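PHD finger protein 14 (Danio rerio, PDB 7D86) reads chromatin by binding histone H3, preferring the unmodified form, through a zinc-binding PHD-knuckle-PHD module, and represses PDGFRA expression. Local coordinates at residues C145-F157 and D179-R191. Sequence-based numbering, arbitrary orientation.
Sequences CISCDAGMCRSFF and DPFFAYCKQHADR. With ZN (zinc ion), chain B; MG (magnesium ion), chain G.
One zinc site of the second PHD finger joins these segments: Cys148 and Cys153 bind the metal from 145-157, Cys185 and His188 from 179-191. The three SG atoms each lie 2.3 Å from the zinc ion, and His188 ND1 completes the site at 2.1 Å. The SG of Cys153 lies at the edge of the imidazole, in its plane. Cys148 SG has further partners besides the metal. Cys185 N donates to it across the contact at 3.2 Å, nearly straight at 168°, and Ala150 N donates to it from its own loop. These two N-H groups would be expected to ease the negative charge on the thiolate.

Next in the chain after Cys148, Asp149 pairs with the backbone of Ala183. Asp149 N donates to Ala183 O at 2.6 Å. In return, Ala183 N donates to Asp149 OD2 at 2.8 Å, on the anti side of the carboxylate. With CG beside its own backbone N (chi1 -76°), the carboxylate of Asp149 reaches this N-H. Water 1 also donates to OD2.

Tyr184 turns its ring edge to the loop, with CE1 3.8 Å from Asp149 C, while CD1 packs against the methyl of Ala150. That methyl also packs on His188 CB. Ile146 CD1 meets Ala183 CB, and the rim of Phe157 meets Ala183 CB and Cys185 CB. Phe157 also touches Cys131 of the neighbouring zinc site. There Cys131 and Cys134 share a second zinc ion with His158 and Cys161, which lie between the two ligand pairs described here. This interleaved ligand order is the cross-brace of a PHD finger.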
ATOM      1  N   CYS A 145      -5.274   3.941  10.764  1.00 29.07           N
ATOM      2  CA  CYS A 145      -4.356   2.864  11.099  1.00 28.93           C
ATOM      3  C   CYS A 145      -5.035   1.517  10.920  1.00 27.11           C
ATOM      4  O   CYS A 145      -6.257   1.396  11.045  1.00 28.67           O
ATOM      5  CB  CYS A 145      -3.865   2.988  12.543  1.00 30.35           C
ATOM      6  SG  CYS A 145      -2.694   4.314  12.839  1.00 35.10           S
ATOM      7  N   ILE A 146      -4.221   0.500  10.634  1.00 24.62           N
ATOM      8  CA  ILE A 146      -4.642  -0.893  10.721  1.00 26.21           C
ATOM      9  C   ILE A 146      -3.970  -1.481  11.947  1.00 28.24           C
ATOM     10  O   ILE A 146      -3.101  -0.845  12.554  1.00 29.16           O
ATOM     11  CB  ILE A 146      -4.274  -1.701   9.466  1.00 26.08           C
ATOM     12  CG1 ILE A 146      -2.750  -1.699   9.291  1.00 25.92           C
ATOM     13  CG2 ILE A 146      -5.029  -1.179   8.240  1.00 31.27           C
ATOM     14  CD1 ILE A 146      -2.266  -2.533   8.142  1.00 26.41           C
ATOM     15  N   SER A 147      -4.328  -2.709  12.293  1.00 29.93           N
ATOM     16  CA  SER A 147      -3.755  -3.353  13.461  1.00 31.48           C
ATOM     17  C   SER A 147      -3.115  -4.677  13.084  1.00 34.86           C
ATOM     18  O   SER A 147      -3.357  -5.229  12.006  1.00 31.08           O
ATOM     19  CB  SER A 147      -4.796  -3.596  14.544  1.00 43.23           C
ATOM     20  OG  SER A 147      -4.233  -4.367  15.592  1.00 52.51           O
ATOM     21  N   CYS A 148      -2.302  -5.187  14.010  1.00 30.90           N
ATOM     22  CA  CYS A 148      -1.702  -6.500  13.836  1.00 31.46           C
ATOM     23  C   CYS A 148      -2.795  -7.558  13.805  1.00 32.24           C
ATOM     24  O   CYS A 148      -3.795  -7.464  14.525  1.00 31.56           O
ATOM     25  CB  CYS A 148      -0.710  -6.785  14.971  1.00 28.34           C
ATOM     26  SG  CYS A 148      -0.049  -8.474  15.024  1.00 28.58           S
ATOM     27  N   ASP A 149      -2.602  -8.579  12.976  1.00 31.48           N
ATOM     28  CA  ASP A 149      -3.617  -9.604  12.773  1.00 30.40           C
ATOM     29  C   ASP A 149      -3.349 -10.889  13.549  1.00 32.28           C
ATOM     30  O   ASP A 149      -4.090 -11.861  13.382  1.00 30.51           O
ATOM     31  CB  ASP A 149      -3.753  -9.916  11.285  1.00 31.35           C
ATOM     32  CG  ASP A 149      -4.514  -8.836  10.542  1.00 33.42           C
ATOM     33  OD1 ASP A 149      -5.563  -8.393  11.056  1.00 36.13           O
ATOM     34  OD2 ASP A 149      -4.048  -8.408   9.470  1.00 35.23           O
ATOM     35  N   ALA A 150      -2.326 -10.919  14.395  1.00 31.01           N
ATOM     36  CA  ALA A 150      -2.025 -12.104  15.186  1.00 28.01           C
ATOM     37  C   ALA A 150      -2.873 -12.100  16.449  1.00 34.24           C
ATOM     38  O   ALA A 150      -2.986 -11.072  17.127  1.00 35.70           O
ATOM     39  CB  ALA A 150      -0.538 -12.159  15.536  1.00 27.75           C
ATOM     40  N   GLY A 151      -3.475 -13.249  16.754  1.00 44.04           N
ATOM     41  CA  GLY A 151      -4.352 -13.393  17.900  1.00 44.29           C
ATOM     42  C   GLY A 151      -5.291 -12.225  18.117  1.00 43.99           C
ATOM     43  O   GLY A 151      -6.055 -11.852  17.222  1.00 45.12           O
ATOM     44  N   MET A 152      -5.224 -11.632  19.306  1.00 42.06           N
ATOM     45  CA  MET A 152      -5.962 -10.419  19.635  1.00 44.17           C
ATOM     46  C   MET A 152      -5.021  -9.236  19.838  1.00 44.30           C
ATOM     47  O   MET A 152      -5.312  -8.327  20.619  1.00 46.70           O
ATOM     48  CB  MET A 152      -6.824 -10.641  20.877  1.00 53.48           C
ATOM     49  CG  MET A 152      -7.875 -11.731  20.714  1.00 57.22           C
ATOM     50  SD  MET A 152      -9.195 -11.262  19.569  1.00 66.94           S
ATOM     51  CE  MET A 152      -8.970 -12.476  18.274  1.00 62.79           C
ATOM     52  N   CYS A 153      -3.881  -9.247  19.147  1.00 41.90           N
ATOM     53  CA  CYS A 153      -2.896  -8.182  19.290  1.00 37.77           C
ATOM     54  C   CYS A 153      -3.473  -6.846  18.837  1.00 40.56           C
ATOM     55  O   CYS A 153      -4.095  -6.745  17.775  1.00 46.82           O
ATOM     56  CB  CYS A 153      -1.640  -8.505  18.481  1.00 32.88           C
ATOM     57  SG  CYS A 153      -0.322  -7.267  18.621  1.00 33.37           S
ATOM     58  N   ARG A 154      -3.250  -5.812  19.645  1.00 34.91           N
ATOM     59  CA  ARG A 154      -3.718  -4.478  19.298  1.00 41.66           C
ATOM     60  C   ARG A 154      -2.547  -3.513  19.136  1.00 42.49           C
ATOM     61  O   ARG A 154      -2.382  -2.590  19.936  1.00 53.64           O
ATOM     62  CB  ARG A 154      -4.704  -3.964  20.356  1.00 43.92           C
ATOM     63  CG  ARG A 154      -6.039  -4.708  20.419  1.00 51.20           C
ATOM     64  CD  ARG A 154      -6.910  -4.439  19.197  1.00 53.59           C
ATOM     65  NE  ARG A 154      -6.497  -5.237  18.047  1.00 56.46           N
ATOM     66  CZ  ARG A 154      -6.934  -5.056  16.808  1.00 55.01           C
ATOM     67  NH1 ARG A 154      -6.492  -5.843  15.835  1.00 51.52           N
ATOM     68  NH2 ARG A 154      -7.813  -4.096  16.543  1.00 51.31           N
ATOM     69  N   SER A 155      -1.730  -3.726  18.112  1.00 36.93           N
ATOM     70  CA  SER A 155      -0.696  -2.779  17.708  1.00 30.11           C
ATOM     71  C   SER A 155      -1.164  -2.083  16.442  1.00 30.94           C
ATOM     72  O   SER A 155      -1.520  -2.752  15.472  1.00 34.97           O
ATOM     73  CB  SER A 155       0.637  -3.480  17.442  1.00 36.69           C
ATOM     74  OG  SER A 155       1.190  -4.020  18.632  1.00 53.20           O
ATOM     75  N   PHE A 156      -1.149  -0.750  16.443  1.00 30.82           N
ATOM     76  CA  PHE A 156      -1.702   0.030  15.340  1.00 29.99           C
ATOM     77  C   PHE A 156      -0.609   0.745  14.553  1.00 29.36           C
ATOM     78  O   PHE A 156       0.369   1.240  15.125  1.00 27.94           O
ATOM     79  CB  PHE A 156      -2.714   1.054  15.850  1.00 30.89           C
ATOM     80  CG  PHE A 156      -3.886   0.435  16.539  1.00 37.24           C
ATOM     81  CD1 PHE A 156      -4.835  -0.274  15.819  1.00 44.34           C
ATOM     82  CD2 PHE A 156      -4.036   0.542  17.908  1.00 40.42           C
ATOM     83  CE1 PHE A 156      -5.920  -0.869  16.462  1.00 45.35           C
ATOM     84  CE2 PHE A 156      -5.116  -0.043  18.548  1.00 45.01           C
ATOM     85  CZ  PHE A 156      -6.057  -0.752  17.821  1.00 43.34           C
ATOM     86  N   PHE A 157      -0.805   0.825  13.238  1.00 29.40           N
ATOM     87  CA  PHE A 157       0.146   1.502  12.368  1.00 24.87           C
ATOM     88  C   PHE A 157      -0.517   1.835  11.040  1.00 23.41           C
ATOM     89  O   PHE A 157      -1.457   1.163  10.612  1.00 23.67           O
ATOM     90  CB  PHE A 157       1.403   0.652  12.128  1.00 25.93           C
ATOM     91  CG  PHE A 157       1.165  -0.833  12.220  1.00 28.05           C
ATOM     92  CD1 PHE A 157       0.430  -1.495  11.252  1.00 28.16           C
ATOM     93  CD2 PHE A 157       1.700  -1.567  13.271  1.00 31.28           C
ATOM     94  CE1 PHE A 157       0.208  -2.872  11.342  1.00 34.11           C
ATOM     95  CE2 PHE A 157       1.488  -2.941  13.360  1.00 29.06           C
ATOM     96  CZ  PHE A 157       0.744  -3.589  12.390  1.00 30.31           C
ATOM     97  N   ASP A 179     -10.144 -12.783   2.911  1.00 32.25           N
ATOM     98  CA  ASP A 179      -9.379 -11.542   2.864  1.00 30.09           C
ATOM     99  C   ASP A 179      -7.909 -11.936   2.922  1.00 30.70           C
ATOM    100  O   ASP A 179      -7.386 -12.200   4.015  1.00 27.87           O
ATOM    101  CB  ASP A 179      -9.751 -10.623   4.039  1.00 27.69           C
ATOM    102  CG  ASP A 179      -9.025  -9.248   4.022  1.00 33.31           C
ATOM    103  OD1 ASP A 179      -8.282  -8.901   3.083  1.00 33.37           O
ATOM    104  OD2 ASP A 179      -9.210  -8.495   4.997  1.00 34.99           O
ATOM    105  N   PRO A 180      -7.206 -12.024   1.791  1.00 31.75           N
ATOM    106  CA  PRO A 180      -5.823 -12.513   1.816  1.00 32.22           C
ATOM    107  C   PRO A 180      -4.811 -11.509   2.342  1.00 28.22           C
ATOM    108  O   PRO A 180      -3.644 -11.873   2.528  1.00 27.56           O
ATOM    109  CB  PRO A 180      -5.553 -12.841   0.339  1.00 36.75           C
ATOM    110  CG  PRO A 180      -6.426 -11.894  -0.412  1.00 36.19           C
ATOM    111  CD  PRO A 180      -7.661 -11.693   0.430  1.00 31.83           C
ATOM    112  N   PHE A 181      -5.197 -10.265   2.594  1.00 26.79           N
ATOM    113  CA  PHE A 181      -4.249  -9.237   2.997  1.00 28.53           C
ATOM    114  C   PHE A 181      -4.225  -9.127   4.514  1.00 27.96           C
ATOM    115  O   PHE A 181      -5.241  -8.806   5.132  1.00 31.49           O
ATOM    116  CB  PHE A 181      -4.612  -7.899   2.358  1.00 25.13           C
ATOM    117  CG  PHE A 181      -4.564  -7.930   0.865  1.00 27.90           C
ATOM    118  CD1 PHE A 181      -3.353  -7.850   0.199  1.00 32.29           C
ATOM    119  CD2 PHE A 181      -5.727  -8.053   0.122  1.00 26.87           C
ATOM    120  CE1 PHE A 181      -3.304  -7.881  -1.187  1.00 33.82           C
ATOM    121  CE2 PHE A 181      -5.684  -8.093  -1.256  1.00 30.68           C
ATOM    122  CZ  PHE A 181      -4.461  -8.006  -1.912  1.00 33.51           C
ATOM    123  N   PHE A 182      -3.065  -9.382   5.115  1.00 27.23           N
ATOM    124  CA  PHE A 182      -2.948  -9.294   6.560  1.00 27.53           C
ATOM    125  C   PHE A 182      -1.613  -8.665   6.931  1.00 27.14           C
ATOM    126  O   PHE A 182      -0.690  -8.570   6.115  1.00 24.97           O
ATOM    127  CB  PHE A 182      -3.113 -10.675   7.222  1.00 31.25           C
ATOM    128  CG  PHE A 182      -2.101 -11.684   6.773  1.00 29.12           C
ATOM    129  CD1 PHE A 182      -2.281 -12.392   5.596  1.00 29.19           C
ATOM    130  CD2 PHE A 182      -0.975 -11.939   7.540  1.00 27.71           C
ATOM    131  CE1 PHE A 182      -1.350 -13.328   5.183  1.00 29.85           C
ATOM    132  CE2 PHE A 182      -0.042 -12.876   7.133  1.00 29.33           C
ATOM    133  CZ  PHE A 182      -0.229 -13.571   5.956  1.00 32.77           C
ATOM    134  N   ALA A 183      -1.531  -8.221   8.179  1.00 24.20           N
ATOM    135  CA  ALA A 183      -0.346  -7.557   8.690  1.00 27.15           C
ATOM    136  C   ALA A 183      -0.083  -7.985  10.127  1.00 28.94           C
ATOM    137  O   ALA A 183      -1.014  -8.165  10.914  1.00 28.67           O
ATOM    138  CB  ALA A 183      -0.494  -6.039   8.641  1.00 27.99           C
ATOM    139  N   TYR A 184       1.200  -8.099  10.465  1.00 31.85           N
ATOM    140  CA  TYR A 184       1.654  -8.460  11.803  1.00 30.00           C
ATOM    141  C   TYR A 184       2.583  -7.382  12.335  1.00 32.65           C
ATOM    142  O   TYR A 184       3.412  -6.842  11.591  1.00 30.43           O
ATOM    143  CB  TYR A 184       2.406  -9.792  11.816  1.00 29.24           C
ATOM    144  CG  TYR A 184       1.596 -11.028  11.498  1.00 29.31           C
ATOM    145  CD1 TYR A 184       0.296 -11.183  11.958  1.00 33.43           C
ATOM    146  CD2 TYR A 184       2.151 -12.053  10.745  1.00 37.11           C
ATOM    147  CE1 TYR A 184      -0.434 -12.333  11.668  1.00 34.72           C
ATOM    148  CE2 TYR A 184       1.443 -13.194  10.450  1.00 37.83           C
ATOM    149  CZ  TYR A 184       0.151 -13.330  10.908  1.00 32.89           C
ATOM    150  OH  TYR A 184      -0.537 -14.467  10.588  1.00 36.52           O
ATOM    151  N   CYS A 185       2.477  -7.090  13.627  1.00 25.16           N
ATOM    152  CA  CYS A 185       3.454  -6.179  14.205  1.00 25.71           C
ATOM    153  C   CYS A 185       4.830  -6.847  14.206  1.00 26.58           C
ATOM    154  O   CYS A 185       4.973  -8.034  13.890  1.00 27.59           O
ATOM    155  CB  CYS A 185       3.049  -5.784  15.624  1.00 26.59           C
ATOM    156  SG  CYS A 185       3.158  -7.163  16.796  1.00 30.59           S
ATOM    157  N   LYS A 186       5.855  -6.080  14.581  1.00 28.10           N
ATOM    158  CA  LYS A 186       7.213  -6.624  14.578  1.00 26.85           C
ATOM    159  C   LYS A 186       7.346  -7.822  15.511  1.00 28.24           C
ATOM    160  O   LYS A 186       8.112  -8.750  15.230  1.00 28.84           O
ATOM    161  CB  LYS A 186       8.221  -5.551  14.978  1.00 25.89           C
ATOM    162  CG  LYS A 186       8.338  -4.385  14.007  1.00 26.34           C
ATOM    163  CD  LYS A 186       9.396  -3.408  14.489  1.00 32.64           C
ATOM    164  CE  LYS A 186       9.377  -2.123  13.678  1.00 42.74           C
ATOM    165  NZ  LYS A 186      10.383  -1.140  14.170  1.00 46.98           N
ATOM    166  N   GLN A 187       6.620  -7.822  16.624  1.00 30.86           N
ATOM    167  CA  GLN A 187       6.763  -8.936  17.557  1.00 35.16           C
ATOM    168  C   GLN A 187       6.201 -10.230  16.982  1.00 29.23           C
ATOM    169  O   GLN A 187       6.685 -11.315  17.321  1.00 30.08           O
ATOM    170  CB  GLN A 187       6.084  -8.607  18.883  1.00 42.69           C
ATOM    171  CG  GLN A 187       6.413  -9.588  19.992  1.00 53.30           C
ATOM    172  CD  GLN A 187       5.710  -9.254  21.293  1.00 60.74           C
ATOM    173  OE1 GLN A 187       4.822  -8.401  21.335  1.00 60.72           O
ATOM    174  NE2 GLN A 187       6.105  -9.928  22.364  1.00 67.28           N
ATOM    175  N   HIS A 188       5.218 -10.143  16.089  1.00 26.93           N
ATOM    176  CA  HIS A 188       4.506 -11.318  15.612  1.00 25.73           C
ATOM    177  C   HIS A 188       4.793 -11.669  14.160  1.00 26.66           C
ATOM    178  O   HIS A 188       4.226 -12.639  13.648  1.00 28.58           O
ATOM    179  CB  HIS A 188       3.000 -11.113  15.819  1.00 26.11           C
ATOM    180  CG  HIS A 188       2.613 -11.002  17.264  1.00 32.26           C
ATOM    181  ND1 HIS A 188       1.785 -10.009  17.741  1.00 34.10           N
ATOM    182  CD2 HIS A 188       2.950 -11.758  18.337  1.00 36.34           C
ATOM    183  CE1 HIS A 188       1.627 -10.156  19.044  1.00 33.20           C
ATOM    184  NE2 HIS A 188       2.320 -11.214  19.430  1.00 34.83           N
ATOM    185  N   ALA A 189       5.657 -10.920  13.488  1.00 29.10           N
ATOM    186  CA  ALA A 189       5.869 -11.103  12.061  1.00 34.00           C
ATOM    187  C   ALA A 189       6.783 -12.293  11.779  1.00 33.42           C
ATOM    188  O   ALA A 189       7.585 -12.707  12.613  1.00 31.54           O
ATOM    189  CB  ALA A 189       6.479  -9.849  11.446  1.00 32.72           C
ATOM    190  N   ASP A 190       6.647 -12.834  10.572  1.00 29.72           N
ATOM    191  CA  ASP A 190       7.609 -13.787  10.040  1.00 29.13           C
ATOM    192  C   ASP A 190       8.926 -13.064   9.787  1.00 32.00           C
ATOM    193  O   ASP A 190       8.980 -12.140   8.968  1.00 28.45           O
ATOM    194  CB  ASP A 190       7.064 -14.395   8.751  1.00 33.62           C
ATOM    195  CG  ASP A 190       7.931 -15.511   8.206  1.00 40.80           C
ATOM    196  OD1 ASP A 190       9.097 -15.251   7.847  1.00 47.84           O
ATOM    197  OD2 ASP A 190       7.439 -16.656   8.138  1.00 46.95           O
ATOM    198  N   ARG A 191       9.990 -13.478  10.480  1.00 29.42           N
ATOM    199  CA  ARG A 191      11.247 -12.728  10.391  1.00 32.14           C
ATOM    200  C   ARG A 191      11.840 -12.785   8.986  1.00 31.69           C
ATOM    201  O   ARG A 191      12.400 -11.791   8.497  1.00 30.51           O
ATOM    202  CB  ARG A 191      12.260 -13.246  11.412  1.00 29.67           C
ATOM    203  CG  ARG A 191      13.406 -12.268  11.673  1.00 31.47           C
ATOM    204  CD  ARG A 191      14.448 -12.831  12.649  1.00 30.51           C
ATOM    205  NE  ARG A 191      13.816 -13.331  13.870  1.00 35.18           N
ATOM    206  CZ  ARG A 191      13.636 -12.608  14.972  1.00 32.80           C
ATOM    207  NH1 ARG A 191      14.040 -11.349  15.011  1.00 31.67           N
ATOM    208  NH2 ARG A 191      13.052 -13.147  16.035  1.00 32.26           N
TER
HETATM  209 ZN    ZN B 501       1.078  -8.198  17.037  1.00 32.86          ZN
HETATM  210 MG    MG G 506      -8.674  -6.636   4.694  1.00 32.97          MG
HETATM  211  O   HOH W   1      -6.447  -8.170   8.236  1.00 33.49           O
HETATM  212  O   HOH W   2      -6.769  -6.912   5.482  1.00 29.89           O
HETATM  213  O   HOH W   3      -7.969  -6.698   2.789  1.00 29.49           O
HETATM  214  O   HOH W   4     -10.663  -6.280   4.175  1.00 34.52           O
HETATM  215  O   HOH W   5      -8.529  -4.572   4.534  1.00 40.62           O